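Disease resistance protein RRS1 (Arabidopsis thaliana, PDB 5W3X) acts in plant immunity as a disease resistance protein and W-box-binding transcription factor, the part described here being its zinc-containing WRKY DNA-binding domain. Local coordinates at residues L19-K24 / R41-F46; G32-R37 / R58-S63; R37-C42 / T53-R58; H48-T53 / E73-R78. One frame throughout, in Å; residues are numbered along the deposited sequence.

Interaction 1: residues L19-K24 / R41-F46; sequences LWTWRK and RCAYKF. With ZN (zinc ion), chain G.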
# COMPACT_ATOMS: atom_id res chain seq x y z
N LEU B 19 20.54 -23.15 -5.22
CA LEU B 19 20.28 -24.32 -6.05
C LEU B 19 18.87 -24.26 -6.62
O LEU B 19 18.42 -25.19 -7.29
CB LEU B 19 20.49 -25.61 -5.26
N TRP B 20 18.17 -23.15 -6.36
CA TRP B 20 16.75 -23.05 -6.71
C TRP B 20 16.40 -21.90 -7.64
O TRP B 20 17.25 -21.08 -7.98
CB TRP B 20 15.94 -22.93 -5.42
CG TRP B 20 16.32 -23.95 -4.41
CD1 TRP B 20 17.23 -23.81 -3.40
CD2 TRP B 20 15.82 -25.29 -4.31
NE1 TRP B 20 17.31 -24.97 -2.68
CE2 TRP B 20 16.46 -25.90 -3.21
CE3 TRP B 20 14.88 -26.03 -5.04
CZ2 TRP B 20 16.19 -27.21 -2.83
CZ3 TRP B 20 14.62 -27.33 -4.66
CH2 TRP B 20 15.27 -27.91 -3.56
N THR B 21 15.14 -21.86 -8.07
CA THR B 21 14.63 -20.79 -8.92
C THR B 21 13.56 -19.96 -8.19
O THR B 21 12.71 -20.51 -7.49
CB THR B 21 14.03 -21.34 -10.23
OG1 THR B 21 13.11 -22.39 -9.93
CG2 THR B 21 15.14 -21.87 -11.12
N TRP B 22 13.63 -18.65 -8.36
CA TRP B 22 12.84 -17.71 -7.57
C TRP B 22 12.16 -16.63 -8.41
O TRP B 22 12.66 -16.24 -9.46
CB TRP B 22 13.73 -17.05 -6.52
CG TRP B 22 14.48 -18.03 -5.65
CD1 TRP B 22 15.77 -18.46 -5.82
CD2 TRP B 22 14.00 -18.69 -4.47
NE1 TRP B 22 16.11 -19.35 -4.83
CE2 TRP B 22 15.04 -19.50 -3.99
CE3 TRP B 22 12.78 -18.68 -3.78
CZ2 TRP B 22 14.91 -20.29 -2.85
CZ3 TRP B 22 12.65 -19.46 -2.65
CH2 TRP B 22 13.71 -20.26 -2.19
N ARG B 23 11.00 -16.15 -7.94
CA ARG B 23 10.32 -14.99 -8.52
C ARG B 23 10.12 -13.95 -7.41
O ARG B 23 10.11 -14.29 -6.23
CB ARG B 23 8.98 -15.38 -9.15
CG ARG B 23 9.09 -16.44 -10.25
CD ARG B 23 9.86 -15.96 -11.49
NE ARG B 23 10.41 -17.10 -12.22
CZ ARG B 23 9.74 -17.79 -13.14
NH1 ARG B 23 8.50 -17.44 -13.45
NH2 ARG B 23 10.31 -18.82 -13.75
N LYS B 24 9.96 -12.69 -7.80
CA LYS B 24 9.87 -11.60 -6.84
C LYS B 24 8.53 -11.56 -6.09
O LYS B 24 7.47 -11.86 -6.66
CB LYS B 24 10.09 -10.27 -7.56
CG LYS B 24 10.74 -9.21 -6.71
CD LYS B 24 12.10 -9.64 -6.22
CE LYS B 24 12.73 -8.59 -5.32
NZ LYS B 24 13.06 -7.32 -6.05
N ARG B 41 9.74 -15.79 -3.62
CA ARG B 41 9.00 -17.04 -3.41
C ARG B 41 9.42 -17.96 -4.54
O ARG B 41 10.05 -17.49 -5.48
CB ARG B 41 7.49 -16.77 -3.38
CG ARG B 41 6.94 -15.98 -4.57
CD ARG B 41 6.45 -16.89 -5.71
NE ARG B 41 5.75 -16.15 -6.76
CZ ARG B 41 5.64 -16.56 -8.02
NH1 ARG B 41 6.19 -17.69 -8.40
NH2 ARG B 41 4.99 -15.81 -8.89
N CYS B 42 9.17 -19.27 -4.43
CA CYS B 42 9.64 -20.22 -5.44
C CYS B 42 8.99 -20.08 -6.82
O CYS B 42 7.80 -19.77 -6.93
CB CYS B 42 9.46 -21.66 -4.96
SG CYS B 42 10.15 -22.87 -6.15
N ALA B 43 9.75 -20.34 -7.87
CA ALA B 43 9.21 -20.30 -9.23
C ALA B 43 8.14 -21.38 -9.44
O ALA B 43 7.36 -21.30 -10.40
CB ALA B 43 10.32 -20.45 -10.25
N TYR B 44 8.10 -22.38 -8.56
CA TYR B 44 7.11 -23.45 -8.67
C TYR B 44 6.05 -23.35 -7.58
O TYR B 44 5.44 -24.36 -7.21
CB TYR B 44 7.80 -24.82 -8.60
CG TYR B 44 8.90 -24.98 -9.63
CD1 TYR B 44 8.59 -25.30 -10.95
CD2 TYR B 44 10.23 -24.79 -9.29
CE1 TYR B 44 9.59 -25.44 -11.91
CE2 TYR B 44 11.24 -24.93 -10.23
CZ TYR B 44 10.92 -25.25 -11.54
OH TYR B 44 11.93 -25.39 -12.46
N LYS B 45 5.79 -22.14 -7.11
CA LYS B 45 4.74 -21.93 -6.13
C LYS B 45 3.37 -22.31 -6.69
O LYS B 45 2.55 -22.89 -6.00
CB LYS B 45 4.71 -20.47 -5.68
CG LYS B 45 3.55 -20.14 -4.73
CD LYS B 45 3.65 -18.72 -4.21
CE LYS B 45 2.53 -18.40 -3.24
NZ LYS B 45 2.46 -19.41 -2.15
N PHE B 46 3.14 -21.95 -7.94
CA PHE B 46 1.83 -22.12 -8.55
C PHE B 46 1.67 -23.54 -9.10
O PHE B 46 0.70 -24.24 -8.79
CB PHE B 46 1.63 -21.07 -9.64
CG PHE B 46 0.31 -21.16 -10.37
CD1 PHE B 46 -0.88 -20.90 -9.71
CD2 PHE B 46 0.27 -21.47 -11.72
CE1 PHE B 46 -2.09 -20.97 -10.38
CE2 PHE B 46 -0.94 -21.54 -12.40
CZ PHE B 46 -2.12 -21.29 -11.73
ZN ZN G . 10.21 -24.65 -4.69
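Arg23 and Arg41 face each other as an antiparallel hydrogen-bonded pair: Arg23 N donates to Arg41 O and Arg41 N returns a bond to Arg23 O, each 3.0 Å long. One step on, Trp22 and Cys42 form a non-hydrogen-bonded pair whose side chains diverge. The pairing then ends in a third bond, Ala43 N to Thr21 O, in which the donor stands 44° above the carbonyl plane as residues 42-45 enter a type I turn.

On the sheet face carrying the two arginines, CB of Arg23 lies 3.6 Å above the centre of the Arg41 guanidinium. That guanidinium holds its own strand, for Arg41 NH1 donates to Cys42 O (3.0 Å), which Lys45 N reaches from the opposite face of the carbonyl plane; Arg41 NE bonds to a polar side chain of a bound chain of another protein. The Arg23 guanidinium in turn lays one face on Ala43 CB. Trp22 turns CG beside its backbone N (chi1 -54°), bringing CE3 at the ring edge to within 3.4 Å of Arg41 O. Thr21 OG1, buried without a polar partner in the model, sits 3.2 Å from CE2 of Tyr44.

Cys42 SG accepts from Tyr44 N and binds zinc at 2.3 Å. It is the first cysteine of the Cys2His2 site, closing strand 37-42 where the turn opens, beside Trp22, Arg23 and Lys24, which begin the WRKYGQK signature of WRKY domains.

Interaction 2: residues G32-R37 / R58-S63; sequences GSRFPR and RSETDS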
# COMPACT_ATOMS: atom_id res chain seq x y z
N GLY B 32 15.05 1.53 10.30
CA GLY B 32 16.36 1.44 10.92
C GLY B 32 17.47 0.95 10.02
O GLY B 32 18.62 0.82 10.46
N SER B 33 17.17 0.68 8.75
CA SER B 33 18.18 0.14 7.85
C SER B 33 18.46 1.05 6.66
O SER B 33 17.56 1.70 6.13
CB SER B 33 17.77 -1.25 7.35
OG SER B 33 18.77 -1.80 6.51
N ARG B 34 19.71 1.06 6.23
CA ARG B 34 20.11 1.84 5.07
C ARG B 34 19.80 1.04 3.80
O ARG B 34 19.69 1.61 2.72
CB ARG B 34 21.60 2.20 5.14
CG ARG B 34 21.87 3.35 6.12
CD ARG B 34 23.26 3.32 6.75
NE ARG B 34 24.34 3.14 5.79
CZ ARG B 34 25.24 2.16 5.87
NH1 ARG B 34 25.17 1.27 6.86
NH2 ARG B 34 26.20 2.07 4.96
N PHE B 35 19.60 -0.26 3.96
CA PHE B 35 19.42 -1.14 2.81
C PHE B 35 18.05 -1.80 2.79
O PHE B 35 17.54 -2.24 3.82
CB PHE B 35 20.51 -2.20 2.81
CG PHE B 35 21.90 -1.64 2.83
CD1 PHE B 35 22.45 -1.11 1.68
CD2 PHE B 35 22.64 -1.63 3.99
CE1 PHE B 35 23.74 -0.59 1.68
CE2 PHE B 35 23.93 -1.10 4.01
CZ PHE B 35 24.47 -0.58 2.85
N PRO B 36 17.44 -1.87 1.59
CA PRO B 36 16.10 -2.43 1.41
C PRO B 36 16.10 -3.94 1.53
O PRO B 36 17.13 -4.59 1.32
CB PRO B 36 15.74 -2.00 -0.01
CG PRO B 36 17.04 -1.95 -0.71
CD PRO B 36 18.03 -1.43 0.31
N ARG B 37 14.95 -4.50 1.88
CA ARG B 37 14.78 -5.95 1.92
C ARG B 37 14.04 -6.45 0.68
O ARG B 37 13.04 -5.86 0.25
CB ARG B 37 14.03 -6.37 3.18
CG ARG B 37 13.76 -7.86 3.29
CD ARG B 37 13.20 -8.18 4.66
NE ARG B 37 14.02 -7.58 5.70
CZ ARG B 37 13.62 -7.40 6.96
NH1 ARG B 37 14.44 -6.83 7.83
NH2 ARG B 37 12.40 -7.76 7.33
N ARG B 58 21.02 -6.69 2.59
CA ARG B 58 22.40 -6.29 2.85
C ARG B 58 22.51 -5.77 4.29
O ARG B 58 21.68 -5.00 4.74
CB ARG B 58 22.84 -5.23 1.84
CG ARG B 58 24.23 -4.65 2.05
CD ARG B 58 25.11 -4.79 0.80
NE ARG B 58 24.36 -4.62 -0.45
CZ ARG B 58 24.79 -5.05 -1.64
NH1 ARG B 58 25.94 -5.71 -1.73
NH2 ARG B 58 24.06 -4.86 -2.73
N SER B 59 23.53 -6.24 5.01
CA SER B 59 23.62 -5.96 6.44
C SER B 59 23.88 -4.50 6.75
O SER B 59 24.74 -3.86 6.14
CB SER B 59 24.72 -6.80 7.08
OG SER B 59 24.89 -6.44 8.44
N GLU B 60 23.13 -3.97 7.71
CA GLU B 60 23.28 -2.59 8.15
C GLU B 60 24.66 -2.36 8.74
O GLU B 60 25.40 -1.49 8.28
CB GLU B 60 22.19 -2.23 9.17
CG GLU B 60 22.37 -0.88 9.84
CD GLU B 60 22.00 0.28 8.93
OE1 GLU B 60 21.69 0.04 7.75
OE2 GLU B 60 22.04 1.44 9.41
N THR B 61 25.00 -3.14 9.76
CA THR B 61 26.26 -2.98 10.48
C THR B 61 27.50 -3.21 9.61
O THR B 61 28.40 -2.37 9.58
CB THR B 61 26.31 -3.94 11.69
OG1 THR B 61 26.12 -5.28 11.25
CG2 THR B 61 25.22 -3.59 12.70
N ASP B 62 27.54 -4.33 8.91
CA ASP B 62 28.65 -4.62 8.00
C ASP B 62 28.15 -4.64 6.56
O ASP B 62 27.53 -5.61 6.12
CB ASP B 62 29.30 -5.96 8.35
N SER B 63 28.43 -3.57 5.82
CA SER B 63 27.93 -3.41 4.45
C SER B 63 28.40 -4.48 3.47
O SER B 63 27.87 -4.61 2.37
CB SER B 63 28.32 -2.03 3.92
OG SER B 63 28.11 -1.95 2.52
O HOH W 1 19.67 -4.81 0.43
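Phe35 reaches across to Arg58 from its first carbon: CB lies 3.6 Å from Arg58 O, and CG meets Arg58 CB. With CG anti to the carbonyl carbon (chi1 -56°), the ring turns one face to the aliphatic part of Arg58, whose CG stands 3.8 Å from the ring centroid and 6° off the normal, a CH-pi contact over the face. Farther along the ring, CD2 approaches both Arg58 O and Ser59 O, and CZ ends 3.9 Å from Ser63 OG. Arg34 CB lies over the opposite face, toward the rim.

Glu60 closes the polar side. Its chain, bent at chi2 (75°), brings OE1 to the backbone of Arg34, where Arg34 N donates over 2.7 Å to the syn side of the carboxylate, though out of its plane. The Arg34 side chain crosses that of Glu60 at about a right angle; its NH1 makes a weak bond to Glu60 O and a long salt bridge to OE1. A water bridges Arg58 N, at the end of strand 53-58, to Pro36 O in the loop.

Two neighbouring loops, before strand 37-42 and after strand 53-58, thus pack round a phenylalanine at the end of the WRKY sheet away from the zinc.

Interaction 3: residues R37-C42 / T53-R58; sequences RGYYRC and TKQVQR. With ZN (zinc ion), chain G.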
# COMPACT_ATOMS: atom_id res chain seq x y z
N ARG B 37 14.95 -4.50 1.88
CA ARG B 37 14.78 -5.95 1.92
C ARG B 37 14.04 -6.45 0.68
O ARG B 37 13.04 -5.86 0.25
CB ARG B 37 14.03 -6.37 3.18
CG ARG B 37 13.76 -7.86 3.29
CD ARG B 37 13.20 -8.18 4.66
NE ARG B 37 14.02 -7.58 5.70
CZ ARG B 37 13.62 -7.40 6.96
NH1 ARG B 37 14.44 -6.83 7.83
NH2 ARG B 37 12.40 -7.76 7.33
N GLY B 38 14.56 -7.52 0.10
CA GLY B 38 13.93 -8.17 -1.04
C GLY B 38 13.24 -9.47 -0.63
O GLY B 38 13.78 -10.25 0.15
N TYR B 39 12.04 -9.68 -1.16
CA TYR B 39 11.25 -10.87 -0.83
C TYR B 39 11.01 -11.69 -2.09
O TYR B 39 10.54 -11.14 -3.10
CB TYR B 39 9.90 -10.48 -0.24
CG TYR B 39 9.97 -9.63 1.02
CD1 TYR B 39 10.30 -8.29 0.94
CD2 TYR B 39 9.64 -10.15 2.26
CE1 TYR B 39 10.33 -7.48 2.09
CE2 TYR B 39 9.68 -9.36 3.42
CZ TYR B 39 10.02 -8.03 3.32
OH TYR B 39 10.05 -7.27 4.48
N TYR B 40 11.31 -12.98 -1.99
CA TYR B 40 11.20 -13.94 -3.09
C TYR B 40 10.36 -15.13 -2.64
O TYR B 40 10.31 -15.45 -1.46
CB TYR B 40 12.58 -14.43 -3.54
CG TYR B 40 13.52 -13.34 -3.99
CD1 TYR B 40 14.25 -12.62 -3.06
CD2 TYR B 40 13.68 -13.04 -5.34
CE1 TYR B 40 15.11 -11.62 -3.45
CE2 TYR B 40 14.55 -12.03 -5.74
CZ TYR B 40 15.26 -11.33 -4.78
OH TYR B 40 16.12 -10.33 -5.15
N ARG B 41 9.74 -15.79 -3.62
CA ARG B 41 9.00 -17.04 -3.41
C ARG B 41 9.42 -17.96 -4.54
O ARG B 41 10.05 -17.49 -5.48
CB ARG B 41 7.49 -16.77 -3.38
CG ARG B 41 6.94 -15.98 -4.57
CD ARG B 41 6.45 -16.89 -5.71
NE ARG B 41 5.75 -16.15 -6.76
CZ ARG B 41 5.64 -16.56 -8.02
NH1 ARG B 41 6.19 -17.69 -8.40
NH2 ARG B 41 4.99 -15.81 -8.89
N CYS B 42 9.17 -19.27 -4.43
CA CYS B 42 9.64 -20.22 -5.44
C CYS B 42 8.99 -20.08 -6.82
O CYS B 42 7.80 -19.77 -6.93
CB CYS B 42 9.46 -21.66 -4.96
SG CYS B 42 10.15 -22.87 -6.15
N THR B 53 10.07 -19.72 0.53
CA THR B 53 10.31 -18.30 0.33
C THR B 53 11.71 -17.92 0.81
O THR B 53 12.34 -18.65 1.58
CB THR B 53 9.29 -17.44 1.09
OG1 THR B 53 9.45 -17.67 2.49
CG2 THR B 53 7.88 -17.82 0.69
N LYS B 54 12.21 -16.78 0.35
CA LYS B 54 13.45 -16.27 0.92
C LYS B 54 13.48 -14.75 0.97
O LYS B 54 12.85 -14.07 0.16
CB LYS B 54 14.67 -16.81 0.16
CG LYS B 54 14.96 -16.20 -1.20
CD LYS B 54 16.33 -16.68 -1.68
CE LYS B 54 16.67 -16.18 -3.08
NZ LYS B 54 18.02 -16.63 -3.50
N GLN B 55 14.19 -14.24 1.97
CA GLN B 55 14.36 -12.81 2.20
C GLN B 55 15.82 -12.46 2.16
O GLN B 55 16.65 -13.16 2.74
CB GLN B 55 13.79 -12.42 3.56
CG GLN B 55 13.02 -13.54 4.24
CD GLN B 55 11.62 -13.61 3.72
OE1 GLN B 55 10.99 -12.58 3.51
NE2 GLN B 55 11.13 -14.81 3.46
N VAL B 56 16.14 -11.37 1.48
CA VAL B 56 17.51 -10.96 1.25
C VAL B 56 17.71 -9.51 1.65
O VAL B 56 16.98 -8.64 1.19
CB VAL B 56 17.91 -11.13 -0.21
CG1 VAL B 56 19.32 -10.62 -0.43
CG2 VAL B 56 17.76 -12.59 -0.67
N GLN B 57 18.68 -9.25 2.52
CA GLN B 57 18.94 -7.88 2.95
C GLN B 57 20.41 -7.66 3.27
O GLN B 57 20.97 -8.35 4.12
CB GLN B 57 18.08 -7.53 4.17
CG GLN B 57 18.26 -6.09 4.63
CD GLN B 57 17.21 -5.66 5.62
OE1 GLN B 57 16.43 -6.48 6.12
NE2 GLN B 57 17.17 -4.36 5.92
N ARG B 58 21.02 -6.69 2.59
CA ARG B 58 22.40 -6.29 2.85
C ARG B 58 22.51 -5.77 4.29
O ARG B 58 21.68 -5.00 4.74
CB ARG B 58 22.84 -5.23 1.84
CG ARG B 58 24.23 -4.65 2.05
CD ARG B 58 25.11 -4.79 0.80
NE ARG B 58 24.36 -4.62 -0.45
CZ ARG B 58 24.79 -5.05 -1.64
NH1 ARG B 58 25.94 -5.71 -1.73
NH2 ARG B 58 24.06 -4.86 -2.73
ZN ZN G . 10.21 -24.65 -4.69
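Arg37 grips Gln57 side-on, NE and NH1 both donating to the one oxygen OE1, at 2.7 Å and 2.6 Å. That oxygen lies in the guanidinium plane, whereas the amide is turned 57° against it; NH1 arrives in the carbonyl plane and NE above it. Gln57 reaches out fully extended, while Arg37 bends at chi3 (-50°) to present this edge. On the same face Gln55 OE1 comes within 3.0 Å of Tyr39 CD2, its amide turned steeply against the ring.

The opposite face carries Tyr40, Lys54 and Val56. Tyr40 CB packs on Lys54 CG (3.8 Å), and its CE1 touches Val56 CG2 at 4.0 Å. Lys54 NZ stands off the ring, too distant for more than a weak cation-pi attraction. Gly38 contributes no side chain beside the Tyr40 ring.

Between these two layers of side chains run the two central strands of the four-stranded antiparallel sheet of the WRKY domain, 161° apart in direction. Gly38 with Val56 and Tyr40 with Lys54 are hydrogen-bonded pairs, each exchanging two bonds; Gly38 N to Val56 O spans 2.9 Å and is nearly straight. Between them, Gln55 CA makes a CA-H...O contact with Gly38 O.

Farther out, Asp18 and Glu16 form salt bridges with Lys54 NZ, and Trp22 adds a cation-pi contact. Gln57 NE2 is held weakly by Phe35 O and Ser33 OG, which helps set the amide that Arg37 meets. Arg41 and Thr53 form a non-hydrogen-bonded pair, CA atoms 4.2 Å apart, and Thr53 packs on Leu71 of strand 66-71.

Interaction 4: residues H48-T53 / E73-R78; sequences HGCKAT and EHNHPR. With ZN (zinc ion), chain G.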
# COMPACT_ATOMS: atom_id res chain seq x y z
N HIS B 48 3.46 -26.26 -8.50
CA HIS B 48 3.66 -27.35 -7.55
C HIS B 48 3.19 -27.08 -6.13
O HIS B 48 3.32 -27.94 -5.25
CB HIS B 48 5.14 -27.73 -7.51
CG HIS B 48 5.61 -28.43 -8.74
ND1 HIS B 48 5.88 -27.77 -9.92
CD2 HIS B 48 5.84 -29.74 -8.99
CE1 HIS B 48 6.27 -28.64 -10.83
NE2 HIS B 48 6.25 -29.85 -10.29
N GLY B 49 2.66 -25.88 -5.89
CA GLY B 49 2.25 -25.50 -4.55
C GLY B 49 3.41 -25.29 -3.59
O GLY B 49 3.21 -25.22 -2.38
N CYS B 50 4.63 -25.17 -4.12
CA CYS B 50 5.83 -25.04 -3.28
C CYS B 50 5.73 -23.80 -2.39
O CYS B 50 5.37 -22.71 -2.86
CB CYS B 50 7.09 -24.98 -4.15
SG CYS B 50 8.67 -24.87 -3.21
N LYS B 51 6.06 -23.97 -1.11
CA LYS B 51 5.87 -22.91 -0.12
C LYS B 51 7.16 -22.16 0.23
O LYS B 51 7.17 -21.24 1.06
CB LYS B 51 5.25 -23.49 1.15
CG LYS B 51 3.82 -23.96 0.97
CD LYS B 51 3.24 -24.45 2.29
CE LYS B 51 1.76 -24.77 2.16
NZ LYS B 51 1.16 -25.21 3.45
N ALA B 52 8.26 -22.56 -0.41
CA ALA B 52 9.57 -22.01 -0.10
C ALA B 52 9.66 -20.52 -0.45
O ALA B 52 9.35 -20.11 -1.56
CB ALA B 52 10.64 -22.80 -0.83
N THR B 53 10.07 -19.72 0.53
CA THR B 53 10.31 -18.30 0.33
C THR B 53 11.71 -17.92 0.81
O THR B 53 12.34 -18.65 1.58
CB THR B 53 9.29 -17.44 1.09
OG1 THR B 53 9.45 -17.67 2.49
CG2 THR B 53 7.88 -17.82 0.69
N GLU B 73 10.17 -25.60 3.16
CA GLU B 73 11.00 -26.48 2.35
C GLU B 73 10.40 -26.62 0.95
O GLU B 73 9.18 -26.56 0.79
CB GLU B 73 11.13 -27.86 3.01
CG GLU B 73 11.57 -27.82 4.48
CD GLU B 73 10.48 -27.38 5.44
OE1 GLU B 73 9.33 -27.16 4.99
OE2 GLU B 73 10.77 -27.23 6.65
N HIS B 74 11.26 -26.79 -0.04
CA HIS B 74 10.79 -27.06 -1.39
C HIS B 74 10.13 -28.44 -1.45
O HIS B 74 10.63 -29.38 -0.84
CB HIS B 74 11.93 -26.97 -2.39
CG HIS B 74 12.50 -25.59 -2.54
ND1 HIS B 74 12.11 -24.73 -3.54
CD2 HIS B 74 13.44 -24.93 -1.82
CE1 HIS B 74 12.78 -23.60 -3.43
NE2 HIS B 74 13.59 -23.69 -2.39
N ASN B 75 9.02 -28.54 -2.17
CA ASN B 75 8.34 -29.83 -2.33
C ASN B 75 8.62 -30.44 -3.70
O ASN B 75 7.74 -31.04 -4.32
CB ASN B 75 6.83 -29.69 -2.12
CG ASN B 75 6.15 -28.81 -3.17
OD1 ASN B 75 6.81 -28.21 -4.02
ND2 ASN B 75 4.82 -28.74 -3.11
N HIS B 76 9.85 -30.29 -4.16
CA HIS B 76 10.24 -30.78 -5.48
C HIS B 76 11.77 -30.80 -5.57
O HIS B 76 12.44 -30.08 -4.83
CB HIS B 76 9.65 -29.90 -6.58
CG HIS B 76 10.05 -28.46 -6.46
ND1 HIS B 76 11.17 -27.95 -7.08
CD2 HIS B 76 9.50 -27.43 -5.78
CE1 HIS B 76 11.28 -26.67 -6.79
NE2 HIS B 76 10.28 -26.33 -6.01
N PRO B 77 12.33 -31.62 -6.47
CA PRO B 77 13.79 -31.66 -6.59
C PRO B 77 14.37 -30.36 -7.14
O PRO B 77 13.62 -29.53 -7.65
CB PRO B 77 14.03 -32.82 -7.58
CG PRO B 77 12.75 -32.96 -8.34
CD PRO B 77 11.67 -32.62 -7.34
N ARG B 78 15.68 -30.21 -7.04
CA ARG B 78 16.37 -29.05 -7.60
C ARG B 78 16.15 -28.96 -9.11
O ARG B 78 16.21 -29.97 -9.80
CB ARG B 78 17.87 -29.12 -7.29
CG ARG B 78 18.21 -29.29 -5.81
CD ARG B 78 19.71 -29.43 -5.61
ZN ZN G . 10.21 -24.65 -4.69
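Ala52 CB sits squarely over the His74 imidazole, 3.4 Å from the ring centroid and 9° off the normal, a CH-pi contact against one face. His74 itself turns ND1 to the zinc at 2.2 Å. His76 is placed differently: CG lies between backbone N and carbonyl carbon (chi1 58°), and it is NE2 that binds the metal, at 2.1 Å. Cys50 SG, also a ligand at 2.1 Å, meets the two rings unequally, lying near the plane at the edge of His76 and obliquely to His74. Using different ring nitrogens probably helps both histidines reach one ion from a short segment.

With Cys42 as fourth ligand this is the Cys2His2 zinc site of the WRKY fold, in which the loop before strand 53-58 is joined to the chain that follows strand 66-71. Trp20 stacks on His74, and Tyr44 meets His76 edge-to-face.

Asn75, between the histidines, also points toward the 48-53 segment but binds no metal. Its ND2 donates to His48 O over 2.7 Å, with the oxygen tilted 17° from the amide plane, so the backbone at His48 is tied to the ligand segment. Asn75 OD1 is packed 3.2 Å from Cys50 CB and has no polar partner in the model. His76 ND1, on the far side of its ring from the metal, donates to Pro77 O (3.0 Å), which helps fix the rotation of the imidazole.

The four contacts follow the length of one small antiparallel sheet. Interaction 3 lies near the centre of the folded chain, pairing strands 37-42 and 53-58. Interaction 1 adds strand 22-28 to the same sheet, its centre about 11 Å away, and shares Arg41 and Cys42 with interaction 3. Interactions 1 and 4 come in series along the chain, yet their centres are about 8 Å apart, and they supply one and three ligands to the same zinc. Interaction 2 closes the loop within which interaction 3 is nested, and lies about 28 Å from interaction 4, centre to centre. This is consistent with metal and loop packing bracing opposite ends of the sheet carrying the WRKY DNA-recognition signature.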